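Local coordinates for uncharacterized protein (PDB 4FS7), which is of unknown function but, as an extracellular leucine-rich repeat protein of the BspA type, probably binds other proteins, at residues G231-I236 / D254-S259; V248-T253 / F272-G277; L265-S270 / I287-T292; T292-S297 / F316-S321. All blocks are in the same frame, centred on the assembly; numbering follows the deposited sequence. Where two conformers were deposited one is given.

Contact 1: residues G231-I236 / D254-S259; sequences GVKNII and DLESIS
Strands 234-236 and 257-259 run parallel, 4.8 Å apart and at 3° to each other, with Asn234 beside Ser257, Ile235 beside Ile258 and Ile236 beside Ser259. Ile235 takes part in two backbone bonds: its N donates to Ser257 O, and its O accepts from Ser259 N. Ahead of the strands, Lys233 O accepts from Glu256 N at 2.7 Å and weakly from Ser257 N. On the face carrying Asn234 and Ser257, Ser257 OG donates to Asn234 OD1 at 2.7 Å, in the carbonyl plane and on a lone pair. A water bridges Asn234 OD1 to Glu256 OE1, and another joins Ser257 OG to Ile235 O. These are neighbouring strands of consecutive leucine-rich repeats, in the parallel sheet that runs on through strand 280-283. The Lys233 and Glu256 side chains lie alongside each other. The lysine chain is extended until it bends at its last torsion (chi4 70°), which brings NZ within 2.9 Å of Glu256 OE2 in a salt bridge. NZ meets this oxygen from above the carboxylate plane, 55° out of it. A glutamine in place of Glu256 would probably leave the Lys233 ammonium without its charged mate and weaken the tie between the two segments. Ile235 and Ile258 point to the opposite face. Leu255, just before the strand, puts CD1 3.7 Å from Ile235 CG1, the two side chains crossing at about a right angle, and 4.1 Å from Val232 CG2. Phe249 packs on Ile235, and Phe272 on Leu255 and Ile258.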
loop_
_atom_site.group_PDB
_atom_site.type_symbol
_atom_site.label_atom_id
_atom_site.label_comp_id
_atom_site.label_asym_id
_atom_site.label_seq_id
_atom_site.Cartn_x
_atom_site.Cartn_y
_atom_site.Cartn_z
ATOM N N GLY A 231 -7.125 5.268 6.138
ATOM C CA GLY A 231 -8.154 5.986 6.865
ATOM C C GLY A 231 -9.559 5.464 6.598
ATOM O O GLY A 231 -10.531 6.131 6.974
ATOM N N VAL A 232 -9.697 4.303 5.956
ATOM C CA VAL A 232 -11.016 3.827 5.569
ATOM C C VAL A 232 -11.906 3.578 6.786
ATOM O O VAL A 232 -11.453 3.114 7.837
ATOM C CB VAL A 232 -10.896 2.535 4.711
ATOM C CG1 VAL A 232 -10.196 2.909 3.362
ATOM C CG2 VAL A 232 -10.136 1.422 5.457
ATOM N N LYS A 233 -13.195 3.890 6.637
ATOM C CA LYS A 233 -14.158 3.797 7.758
ATOM C C LYS A 233 -15.089 2.605 7.669
ATOM O O LYS A 233 -15.330 1.937 8.669
ATOM C CB LYS A 233 -15.000 5.080 7.818
ATOM C CG LYS A 233 -15.997 5.129 8.999
ATOM C CD LYS A 233 -16.950 6.360 8.862
ATOM C CE LYS A 233 -17.533 6.819 10.198
ATOM N NZ LYS A 233 -16.487 7.464 11.087
ATOM N N ASN A 234 -15.645 2.328 6.483
ATOM C CA ASN A 234 -16.585 1.231 6.281
ATOM C C ASN A 234 -16.228 0.551 4.983
ATOM O O ASN A 234 -16.260 1.175 3.923
ATOM C CB ASN A 234 -18.043 1.725 6.237
ATOM C CG ASN A 234 -18.462 2.386 7.519
ATOM O OD1 ASN A 234 -18.666 1.723 8.562
ATOM N ND2 ASN A 234 -18.566 3.670 7.486
ATOM N N ILE A 235 -15.819 -0.704 5.047
ATOM C CA ILE A 235 -15.412 -1.438 3.887
ATOM C C ILE A 235 -16.461 -2.484 3.545
ATOM O O ILE A 235 -16.910 -3.273 4.391
ATOM C CB ILE A 235 -14.020 -2.119 4.145
ATOM C CG1 ILE A 235 -12.926 -1.079 4.083
ATOM C CG2 ILE A 235 -13.740 -3.248 3.131
ATOM C CD1 ILE A 235 -12.647 -0.506 2.654
ATOM N N ILE A 236 -16.823 -2.528 2.288
ATOM C CA ILE A 236 -17.567 -3.621 1.691
ATOM C C ILE A 236 -16.714 -4.193 0.600
ATOM O O ILE A 236 -16.324 -3.476 -0.350
ATOM C CB ILE A 236 -18.940 -3.162 1.138
ATOM C CG1 ILE A 236 -19.818 -2.605 2.263
ATOM C CG2 ILE A 236 -19.607 -4.299 0.400
ATOM C CD1 ILE A 236 -21.158 -2.122 1.790
ATOM N N ASP A 254 -9.252 3.646 11.990
ATOM C CA ASP A 254 -10.501 4.342 11.764
ATOM C C ASP A 254 -11.580 3.444 11.191
ATOM O O ASP A 254 -12.736 3.838 11.028
ATOM C CB ASP A 254 -10.289 5.547 10.830
ATOM C CG ASP A 254 -9.393 6.584 11.425
ATOM O OD1 ASP A 254 -9.457 6.716 12.646
ATOM O OD2 ASP A 254 -8.606 7.223 10.678
ATOM N N LEU A 255 -11.247 2.191 10.923
ATOM C CA LEU A 255 -12.129 1.243 10.278
ATOM C C LEU A 255 -13.126 0.752 11.306
ATOM O O LEU A 255 -12.734 0.113 12.302
ATOM C CB LEU A 255 -11.330 0.083 9.698
ATOM C CG LEU A 255 -12.078 -1.009 8.971
ATOM C CD1 LEU A 255 -12.867 -0.481 7.771
ATOM C CD2 LEU A 255 -11.077 -2.083 8.517
ATOM N N GLU A 256 -14.403 1.029 11.068
ATOM C CA GLU A 256 -15.486 0.725 11.992
ATOM C C GLU A 256 -16.322 -0.488 11.646
ATOM O O GLU A 256 -16.902 -1.119 12.534
ATOM C CB GLU A 256 -16.393 1.930 12.144
ATOM C CG GLU A 256 -15.733 3.118 12.778
ATOM C CD GLU A 256 -16.653 4.357 12.867
ATOM O OE1 GLU A 256 -17.888 4.225 12.630
ATOM O OE2 GLU A 256 -16.138 5.443 13.196
ATOM N N SER A 257 -16.490 -0.772 10.374
ATOM C CA SER A 257 -17.235 -1.927 9.938
ATOM C C SER A 257 -16.637 -2.524 8.690
ATOM O O SER A 257 -16.090 -1.811 7.836
ATOM C CB SER A 257 -18.717 -1.676 9.678
ATOM O OG SER A 257 -18.911 -0.952 8.508
ATOM N N ILE A 258 -16.810 -3.828 8.533
ATOM C CA ILE A 258 -16.444 -4.599 7.371
ATOM C C ILE A 258 -17.517 -5.595 6.987
ATOM O O ILE A 258 -18.176 -6.184 7.853
ATOM C CB ILE A 258 -15.034 -5.297 7.504
ATOM C CG1 ILE A 258 -15.004 -6.511 8.447
ATOM C CG2 ILE A 258 -13.989 -4.258 7.883
ATOM C CD1 ILE A 258 -15.291 -7.852 7.742
ATOM N N SER A 259 -17.648 -5.800 5.689
ATOM C CA SER A 259 -18.547 -6.768 5.132
ATOM C C SER A 259 -17.861 -7.508 4.021
ATOM O O SER A 259 -17.437 -6.883 3.023
ATOM C CB SER A 259 -19.778 -6.044 4.615
ATOM O OG SER A 259 -20.607 -6.965 3.916
HETATM O O HOH W 1 -8.920 3.054 9.127
HETATM O O HOH W 2 -19.620 2.899 11.112
HETATM O O HOH W 3 -19.040 -2.494 6.180
#

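Contact 2: residues V248-T253 / F272-G277; sequences VFYGCT and FYNCSG
Two successive type II beta turns of the leucine-rich repeats, Phe249 to Cys252 and Phe272 to Cys275, lie one on the other here. The backbone hydrogen bond between the two segments runs from Gly251 N to Tyr273 O at 2.8 Å, nearly along the C=O axis. Gly251 has a positive phi of 71°, which favours glycine. On the buried side the Phe249 and Phe272 rings point the same way. Their planes are only 16° apart but slid apart, with centroids 5.4 Å from each other and little overlap. Phe249 CD2 comes to 3.5 Å from Phe272 CE1. Cys275 SG lies 3.1 Å from Phe249 O. On the outer side Tyr250 and Tyr273 form a similar slipped pair, and Tyr273 O sits over one face of the Tyr250 ring. Tyr250 CG is anti to its backbone N (chi1 -175°), which lays the ring alongside Tyr273 and lets OH accept a weak bond from Asn274 ND2 at 3.1 Å. A leucine at Tyr250 would probably leave the Asn274 amide without this partner and uncover part of the Tyr273 ring. One water links Cys252 O to Gly277 N, and a second joins Thr253 O to Ser276 OG. Tyr273 stacks in turn on Tyr294. Turns piled in this way, with phenylalanines inward and cysteines at the turn ends, belong to the solenoid of BspA-type leucine-rich repeats.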
loop_
_atom_site.group_PDB
_atom_site.type_symbol
_atom_site.label_atom_id
_atom_site.label_comp_id
_atom_site.label_asym_id
_atom_site.label_seq_id
_atom_site.Cartn_x
_atom_site.Cartn_y
_atom_site.Cartn_z
ATOM N N VAL A 248 -4.301 -7.153 4.630
ATOM C CA VAL A 248 -4.644 -6.109 3.711
ATOM C C VAL A 248 -5.025 -4.825 4.423
ATOM O O VAL A 248 -4.727 -3.758 3.916
ATOM C CB VAL A 248 -5.730 -6.542 2.704
ATOM C CG1 VAL A 248 -6.166 -5.386 1.802
ATOM C CG2 VAL A 248 -5.281 -7.728 1.861
ATOM N N PHE A 249 -5.724 -4.947 5.562
ATOM C CA PHE A 249 -6.161 -3.833 6.311
ATOM C C PHE A 249 -5.450 -3.734 7.670
ATOM O O PHE A 249 -5.954 -3.154 8.646
ATOM C CB PHE A 249 -7.684 -3.876 6.531
ATOM C CG PHE A 249 -8.446 -3.793 5.250
ATOM C CD1 PHE A 249 -8.745 -2.553 4.667
ATOM C CD2 PHE A 249 -8.818 -4.939 4.571
ATOM C CE1 PHE A 249 -9.419 -2.470 3.462
ATOM C CE2 PHE A 249 -9.488 -4.866 3.395
ATOM C CZ PHE A 249 -9.781 -3.632 2.813
ATOM N N TYR A 250 -4.234 -4.240 7.732
ATOM C CA TYR A 250 -3.516 -4.291 9.001
ATOM C C TYR A 250 -3.462 -2.954 9.689
ATOM O O TYR A 250 -3.025 -1.961 9.117
ATOM C CB TYR A 250 -2.074 -4.780 8.752
ATOM C CG TYR A 250 -1.303 -4.984 10.015
ATOM C CD1 TYR A 250 -0.703 -3.914 10.655
ATOM C CD2 TYR A 250 -1.223 -6.216 10.618
ATOM C CE1 TYR A 250 -0.069 -4.058 11.884
ATOM C CE2 TYR A 250 -0.552 -6.374 11.831
ATOM C CZ TYR A 250 -0.005 -5.299 12.457
ATOM O OH TYR A 250 0.601 -5.528 13.695
ATOM N N GLY A 251 -3.882 -2.901 10.957
ATOM C CA GLY A 251 -3.690 -1.747 11.766
ATOM C C GLY A 251 -4.507 -0.518 11.440
ATOM O O GLY A 251 -4.180 0.570 11.902
ATOM N N CYS A 252 -5.534 -0.654 10.593
ATOM C CA CYS A 252 -6.394 0.493 10.265
ATOM C C CYS A 252 -7.130 0.909 11.525
ATOM O O CYS A 252 -7.859 0.134 12.066
ATOM C CB CYS A 252 -7.387 0.166 9.170
ATOM S SG CYS A 252 -6.633 -0.017 7.546
ATOM N N THR A 253 -6.938 2.114 12.000
ATOM C CA THR A 253 -7.507 2.526 13.285
ATOM C C THR A 253 -8.869 3.224 13.190
ATOM O O THR A 253 -9.568 3.356 14.200
ATOM C CB THR A 253 -6.519 3.464 14.034
ATOM O OG1 THR A 253 -6.307 4.643 13.278
ATOM C CG2 THR A 253 -5.207 2.764 14.296
ATOM N N PHE A 272 -7.507 -8.068 9.351
ATOM C CA PHE A 272 -7.898 -6.961 10.201
ATOM C C PHE A 272 -7.144 -6.956 11.506
ATOM O O PHE A 272 -7.601 -6.415 12.520
ATOM C CB PHE A 272 -9.408 -6.955 10.438
ATOM C CG PHE A 272 -10.194 -6.935 9.160
ATOM C CD1 PHE A 272 -10.246 -5.788 8.376
ATOM C CD2 PHE A 272 -10.832 -8.046 8.701
ATOM C CE1 PHE A 272 -10.938 -5.785 7.199
ATOM C CE2 PHE A 272 -11.540 -8.043 7.477
ATOM C CZ PHE A 272 -11.541 -6.892 6.726
ATOM N N TYR A 273 -5.926 -7.501 11.479
ATOM C CA TYR A 273 -5.093 -7.540 12.671
ATOM C C TYR A 273 -4.877 -6.124 13.200
ATOM O O TYR A 273 -4.496 -5.221 12.442
ATOM C CB TYR A 273 -3.768 -8.181 12.279
ATOM C CG TYR A 273 -2.884 -8.755 13.381
ATOM C CD1 TYR A 273 -2.315 -7.978 14.358
ATOM C CD2 TYR A 273 -2.572 -10.123 13.384
ATOM C CE1 TYR A 273 -1.515 -8.547 15.350
ATOM C CE2 TYR A 273 -1.752 -10.662 14.361
ATOM C CZ TYR A 273 -1.236 -9.870 15.323
ATOM O OH TYR A 273 -0.418 -10.421 16.289
ATOM N N ASN A 274 -5.117 -5.921 14.493
ATOM C CA ASN A 274 -4.928 -4.643 15.139
ATOM C C ASN A 274 -5.826 -3.532 14.607
ATOM O O ASN A 274 -5.519 -2.352 14.764
ATOM C CB ASN A 274 -3.443 -4.215 15.147
ATOM C CG ASN A 274 -2.632 -4.870 16.249
ATOM O OD1 ASN A 274 -3.162 -5.268 17.255
ATOM N ND2 ASN A 274 -1.344 -4.988 16.047
ATOM N N CYS A 275 -6.995 -3.895 14.055
ATOM C CA CYS A 275 -8.014 -2.901 13.698
ATOM C C CYS A 275 -8.820 -2.597 14.966
ATOM O O CYS A 275 -9.917 -3.071 15.166
ATOM C CB CYS A 275 -8.882 -3.391 12.576
ATOM S SG CYS A 275 -8.015 -3.365 10.964
ATOM N N SER A 276 -8.247 -1.731 15.795
ATOM C CA SER A 276 -8.730 -1.487 17.148
ATOM C C SER A 276 -9.947 -0.580 17.251
ATOM O O SER A 276 -10.513 -0.461 18.335
ATOM C CB SER A 276 -7.575 -0.939 17.978
ATOM O OG SER A 276 -7.122 0.278 17.415
ATOM N N GLY A 277 -10.407 -0.070 16.112
ATOM C CA GLY A 277 -11.686 0.652 16.028
ATOM C C GLY A 277 -12.825 -0.135 15.430
ATOM O O GLY A 277 -13.973 0.337 15.380
HETATM O O HOH W 4 -10.176 -0.313 13.313
HETATM O O HOH W 5 -8.645 2.775 16.870
#

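Contact 3: residues L265-S270 / I287-T292; sequences LRIGGS and IVPEKT. With EDO (1,2-ethanediol), chain C.
The contact belongs to the side of the leucine-rich repeat solenoid where strands 266-267 and 287-288 lead into the next turns. Pro289 opens the type II beta turn that ends at Thr292, and its ring leans on segment 265-270. Pro289 CG lies 3.5 Å from both Ile267 O and Gly268 O. It also meets Ile267 CG2 at 4.2 Å, the two side chains crossing at about a right angle. The direct hydrogen bond between the segments runs from Ser270 N to Glu290 O, at 3.0 Å and 161°. Beside it, Ser270 OG sits 3.5 Å from Lys291 CB, and a water connects this hydroxyl with Glu290 OE2. Thr292 OG1 donates to Pro289 O at 2.7 Å from above the carbonyl plane, on the same face as Thr292 N, so two donors hold this oxygen. A second water joins Thr292 OG1 to Gly268 O. Where the strands stand apart, a 1,2-ethanediol, probably from the crystallisation liquor, links them: Ile267 N donates to its O2 and Ile287 N to its O1. Tyr283 touches both Ile267 and Pro289. Coil-to-coil contact through a type II turn, as here, is consistent with the BspA-type leucine-rich repeat solenoid.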
loop_
_atom_site.group_PDB
_atom_site.type_symbol
_atom_site.label_atom_id
_atom_site.label_comp_id
_atom_site.label_asym_id
_atom_site.label_seq_id
_atom_site.Cartn_x
_atom_site.Cartn_y
_atom_site.Cartn_z
ATOM N N LEU A 265 -14.617 -16.124 -1.965
ATOM C CA LEU A 265 -13.417 -15.256 -1.928
ATOM C C LEU A 265 -12.230 -15.912 -1.236
ATOM O O LEU A 265 -12.398 -16.439 -0.133
ATOM C CB LEU A 265 -13.806 -13.963 -1.251
ATOM C CG LEU A 265 -12.715 -12.910 -1.050
ATOM C CD1 LEU A 265 -12.108 -12.447 -2.380
ATOM C CD2 LEU A 265 -13.260 -11.769 -0.249
ATOM N N ARG A 266 -11.057 -15.922 -1.912
ATOM C CA ARG A 266 -9.780 -16.343 -1.303
ATOM C C ARG A 266 -9.181 -15.198 -0.484
ATOM O O ARG A 266 -9.098 -14.069 -0.961
ATOM C CB ARG A 266 -8.780 -16.742 -2.384
ATOM C CG ARG A 266 -7.411 -17.065 -1.849
ATOM C CD ARG A 266 -6.535 -17.821 -2.833
ATOM N NE ARG A 266 -5.317 -18.253 -2.153
ATOM C CZ ARG A 266 -4.379 -19.032 -2.674
ATOM N NH1 ARG A 266 -4.481 -19.487 -3.913
ATOM N NH2 ARG A 266 -3.315 -19.341 -1.943
ATOM N N ILE A 267 -8.747 -15.489 0.748
ATOM C CA ILE A 267 -8.335 -14.461 1.702
ATOM C C ILE A 267 -7.121 -14.969 2.484
ATOM O O ILE A 267 -7.152 -16.077 3.015
ATOM C CB ILE A 267 -9.477 -14.112 2.709
ATOM C CG1 ILE A 267 -10.777 -13.744 1.982
ATOM C CG2 ILE A 267 -9.082 -13.001 3.650
ATOM C CD1 ILE A 267 -11.965 -13.497 2.918
ATOM N N GLY A 268 -6.083 -14.153 2.576
ATOM C CA GLY A 268 -4.951 -14.466 3.423
ATOM C C GLY A 268 -5.220 -14.182 4.896
ATOM O O GLY A 268 -6.283 -13.694 5.276
ATOM N N GLY A 269 -4.238 -14.503 5.724
ATOM C CA GLY A 269 -4.320 -14.284 7.141
ATOM C C GLY A 269 -4.205 -12.834 7.559
ATOM O O GLY A 269 -3.784 -11.967 6.799
ATOM N N SER A 270 -4.568 -12.587 8.812
ATOM C CA SER A 270 -4.312 -11.311 9.491
ATOM C C SER A 270 -4.951 -10.091 8.832
ATOM O O SER A 270 -4.455 -8.985 8.980
ATOM C CB SER A 270 -2.810 -11.091 9.623
ATOM O OG SER A 270 -2.199 -12.134 10.398
ATOM N N ILE A 287 -13.768 -20.080 5.249
ATOM C CA ILE A 287 -12.770 -20.100 6.309
ATOM C C ILE A 287 -12.583 -18.665 6.804
ATOM O O ILE A 287 -12.441 -17.746 5.980
ATOM C CB ILE A 287 -11.426 -20.643 5.785
ATOM C CG1 ILE A 287 -11.522 -22.101 5.372
ATOM C CG2 ILE A 287 -10.294 -20.447 6.837
ATOM C CD1 ILE A 287 -10.461 -22.534 4.375
ATOM N N VAL A 288 -12.540 -18.481 8.122
ATOM C CA VAL A 288 -12.014 -17.277 8.756
ATOM C C VAL A 288 -10.518 -17.565 8.995
ATOM O O VAL A 288 -10.198 -18.376 9.845
ATOM C CB VAL A 288 -12.665 -16.932 10.118
ATOM C CG1 VAL A 288 -12.028 -15.630 10.730
ATOM C CG2 VAL A 288 -14.182 -16.793 9.987
ATOM N N PRO A 289 -9.612 -17.006 8.180
ATOM C CA PRO A 289 -8.191 -17.404 8.309
ATOM C C PRO A 289 -7.568 -17.048 9.644
ATOM O O PRO A 289 -8.116 -16.269 10.436
ATOM C CB PRO A 289 -7.503 -16.580 7.188
ATOM C CG PRO A 289 -8.544 -16.242 6.247
ATOM C CD PRO A 289 -9.812 -16.109 7.030
ATOM N N GLU A 290 -6.388 -17.592 9.880
ATOM C CA GLU A 290 -5.638 -17.245 11.068
ATOM C C GLU A 290 -5.589 -15.743 11.308
ATOM O O GLU A 290 -5.362 -14.966 10.367
ATOM C CB GLU A 290 -4.223 -17.851 11.008
ATOM C CG GLU A 290 -3.326 -17.250 9.931
ATOM C CD GLU A 290 -1.856 -17.599 10.042
ATOM O OE1 GLU A 290 -1.557 -18.724 10.469
ATOM O OE2 GLU A 290 -0.987 -16.761 9.688
ATOM N N LYS A 291 -5.770 -15.348 12.560
ATOM C CA LYS A 291 -5.499 -14.023 13.039
ATOM C C LYS A 291 -6.332 -12.954 12.352
ATOM O O LYS A 291 -5.990 -11.762 12.465
ATOM C CB LYS A 291 -3.993 -13.707 12.909
ATOM C CG LYS A 291 -3.088 -14.723 13.616
ATOM C CD LYS A 291 -1.628 -14.643 13.137
ATOM C CE LYS A 291 -0.787 -15.754 13.702
ATOM N NZ LYS A 291 0.553 -15.731 13.018
ATOM N N THR A 292 -7.473 -13.308 11.740
ATOM C CA THR A 292 -8.211 -12.311 10.960
ATOM C C THR A 292 -8.582 -11.088 11.746
ATOM O O THR A 292 -8.477 -9.957 11.232
ATOM C CB THR A 292 -9.476 -12.961 10.299
ATOM O OG1 THR A 292 -9.064 -13.992 9.394
ATOM C CG2 THR A 292 -10.306 -11.958 9.526
HETATM C C1 EDO C . -11.082 -17.815 2.999
HETATM O O1 EDO C . -12.199 -18.779 2.845
HETATM C C2 EDO C . -9.662 -18.434 2.901
HETATM O O2 EDO C . -9.153 -18.352 1.544
HETATM O O HOH W 6 -7.509 -12.703 7.492
HETATM O O HOH W 7 -1.446 -14.227 8.895
#

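Contact 4: residues T292-S297 / F316-S321; sequences TFYGCS and FESCTS
Hydrogen bonds join the segments at three points. Gly295 N donates to Glu317 O at 2.9 Å, coupling the type II turn Phe293 to Cys296 to the turn Phe316 to Cys319. Tyr294 OH donates to Glu317 OE2 at 2.8 Å, from above the carboxylate plane and 52° out of it. Ser321 OG donates to Ser297 O at 2.7 Å, and a water links that same oxygen to Thr320 OG1. The carboxylate is buried and well supplied with positive charge, since Glu317 also forms salt bridges with Arg337 and Arg340; these probably favour its ionised form. Van der Waals contact adds to this. Glu317 CG stands anti to the backbone N (chi1 174°) and the chain runs on extended alongside the Tyr294 ring, its CG 3.4 Å from Tyr294 CE2, while Glu317 O lies over the centre of one ring face. Among the aromatics, the Phe293 and Phe316 rings are nearly parallel, 20° apart, but slid past one another, with Phe293 CD2 3.4 Å from Phe316 CE1. Cys319 SG packs at 3.8 Å on Cys296 CB. Both segments are loops, the first between strands 287-288 and 301-304, the second between strands 310-311 and 324-325, with Phe339 meeting the Phe316 ring.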
loop_
_atom_site.group_PDB
_atom_site.type_symbol
_atom_site.label_atom_id
_atom_site.label_comp_id
_atom_site.label_asym_id
_atom_site.label_seq_id
_atom_site.Cartn_x
_atom_site.Cartn_y
_atom_site.Cartn_z
ATOM N N THR A 292 -7.473 -13.308 11.740
ATOM C CA THR A 292 -8.211 -12.311 10.960
ATOM C C THR A 292 -8.582 -11.088 11.746
ATOM O O THR A 292 -8.477 -9.957 11.232
ATOM C CB THR A 292 -9.476 -12.961 10.299
ATOM O OG1 THR A 292 -9.064 -13.992 9.394
ATOM C CG2 THR A 292 -10.306 -11.958 9.526
ATOM N N PHE A 293 -9.127 -11.292 12.957
ATOM C CA PHE A 293 -9.563 -10.211 13.801
ATOM C C PHE A 293 -8.728 -10.082 15.060
ATOM O O PHE A 293 -9.191 -9.605 16.107
ATOM C CB PHE A 293 -11.067 -10.373 14.146
ATOM C CG PHE A 293 -11.933 -10.517 12.946
ATOM C CD1 PHE A 293 -12.236 -9.410 12.157
ATOM C CD2 PHE A 293 -12.425 -11.747 12.565
ATOM C CE1 PHE A 293 -13.021 -9.526 11.041
ATOM C CE2 PHE A 293 -13.247 -11.907 11.438
ATOM C CZ PHE A 293 -13.514 -10.779 10.668
ATOM N N TYR A 294 -7.459 -10.475 14.969
ATOM C CA TYR A 294 -6.583 -10.394 16.153
ATOM C C TYR A 294 -6.539 -8.978 16.692
ATOM O O TYR A 294 -6.258 -8.037 15.939
ATOM C CB TYR A 294 -5.126 -10.819 15.779
ATOM C CG TYR A 294 -4.287 -11.108 17.010
ATOM C CD1 TYR A 294 -3.781 -10.106 17.787
ATOM C CD2 TYR A 294 -4.068 -12.434 17.422
ATOM C CE1 TYR A 294 -3.145 -10.386 18.987
ATOM C CE2 TYR A 294 -3.388 -12.730 18.579
ATOM C CZ TYR A 294 -2.934 -11.700 19.380
ATOM O OH TYR A 294 -2.333 -11.937 20.600
ATOM N N GLY A 295 -6.738 -8.801 17.989
ATOM C CA GLY A 295 -6.569 -7.485 18.584
ATOM C C GLY A 295 -7.622 -6.495 18.214
ATOM O O GLY A 295 -7.426 -5.287 18.391
ATOM N N CYS A 296 -8.771 -6.946 17.742
ATOM C CA CYS A 296 -9.887 -6.036 17.422
ATOM C C CYS A 296 -10.675 -5.813 18.715
ATOM O O CYS A 296 -11.748 -6.342 18.976
ATOM C CB CYS A 296 -10.727 -6.632 16.290
ATOM S SG CYS A 296 -9.860 -6.543 14.696
ATOM N N SER A 297 -10.090 -4.981 19.566
ATOM C CA SER A 297 -10.534 -4.779 20.927
ATOM C C SER A 297 -11.818 -3.974 21.096
ATOM O O SER A 297 -12.337 -3.934 22.221
ATOM C CB SER A 297 -9.394 -4.178 21.771
ATOM O OG SER A 297 -8.863 -3.066 21.126
ATOM N N PHE A 316 -9.999 -14.558 16.639
ATOM C CA PHE A 316 -10.616 -13.576 17.485
ATOM C C PHE A 316 -9.823 -13.341 18.780
ATOM O O PHE A 316 -10.326 -12.775 19.774
ATOM C CB PHE A 316 -12.082 -13.892 17.822
ATOM C CG PHE A 316 -12.989 -13.945 16.617
ATOM C CD1 PHE A 316 -13.599 -12.791 16.167
ATOM C CD2 PHE A 316 -13.229 -15.117 15.950
ATOM C CE1 PHE A 316 -14.440 -12.818 15.075
ATOM C CE2 PHE A 316 -14.065 -15.153 14.862
ATOM C CZ PHE A 316 -14.679 -13.985 14.431
ATOM N N GLU A 317 -8.543 -13.721 18.768
ATOM C CA GLU A 317 -7.748 -13.536 19.988
ATOM C C GLU A 317 -7.683 -12.038 20.339
ATOM O O GLU A 317 -7.493 -11.188 19.449
ATOM C CB GLU A 317 -6.364 -14.150 19.828
ATOM C CG GLU A 317 -5.446 -13.865 21.014
ATOM C CD GLU A 317 -4.237 -14.763 21.174
ATOM O OE1 GLU A 317 -4.265 -15.889 20.720
ATOM O OE2 GLU A 317 -3.325 -14.246 21.822
ATOM N N SER A 318 -7.824 -11.718 21.623
ATOM C CA SER A 318 -7.695 -10.371 22.119
ATOM C C SER A 318 -8.824 -9.441 21.660
ATOM O O SER A 318 -8.723 -8.207 21.779
ATOM C CB SER A 318 -6.294 -9.779 21.864
ATOM O OG SER A 318 -5.359 -10.255 22.821
ATOM N N CYS A 319 -9.970 -10.022 21.291
ATOM C CA CYS A 319 -11.195 -9.231 21.021
ATOM C C CYS A 319 -11.928 -9.070 22.339
ATOM O O CYS A 319 -12.886 -9.769 22.656
ATOM C CB CYS A 319 -12.033 -9.910 19.955
ATOM S SG CYS A 319 -11.313 -9.827 18.301
ATOM N N THR A 320 -11.451 -8.133 23.133
ATOM C CA THR A 320 -11.792 -7.982 24.542
ATOM C C THR A 320 -13.146 -7.347 24.831
ATOM O O THR A 320 -13.565 -7.371 25.995
ATOM C CB THR A 320 -10.697 -7.202 25.280
ATOM O OG1 THR A 320 -10.421 -6.001 24.560
ATOM C CG2 THR A 320 -9.416 -8.058 25.454
ATOM N N SER A 321 -13.838 -6.855 23.815
ATOM C CA SER A 321 -15.179 -6.279 23.974
ATOM C C SER A 321 -16.299 -7.189 23.464
ATOM O O SER A 321 -17.474 -6.860 23.636
ATOM C CB SER A 321 -15.261 -4.938 23.218
ATOM O OG SER A 321 -14.486 -3.944 23.847
HETATM O O HOH W 8 -11.930 -3.880 25.332
#

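How the contacts relate
From the N terminus, contact 1 joins 231-236 to 254-259 and closes a loop of about one repeat. Contact 2 starts inside that loop, at 248-253, and ends beyond it at 272-277, so the two cross. They touch at Leu255 and Cys275. Contact 3, from 265-270 to 287-292, crosses contact 2 in turn but follows contact 1 in series. Contact 4 shares Thr292 with contact 3 and carries the stack on to 316-321. Contacts 2 and 4 meet at Asn274 N and Tyr294 O, 2.8 Å apart. Contact 1 ties strands of one parallel sheet, contacts 2 and 4 tie the turns, and contact 3 bridges the end strands of two separate parallel sheets.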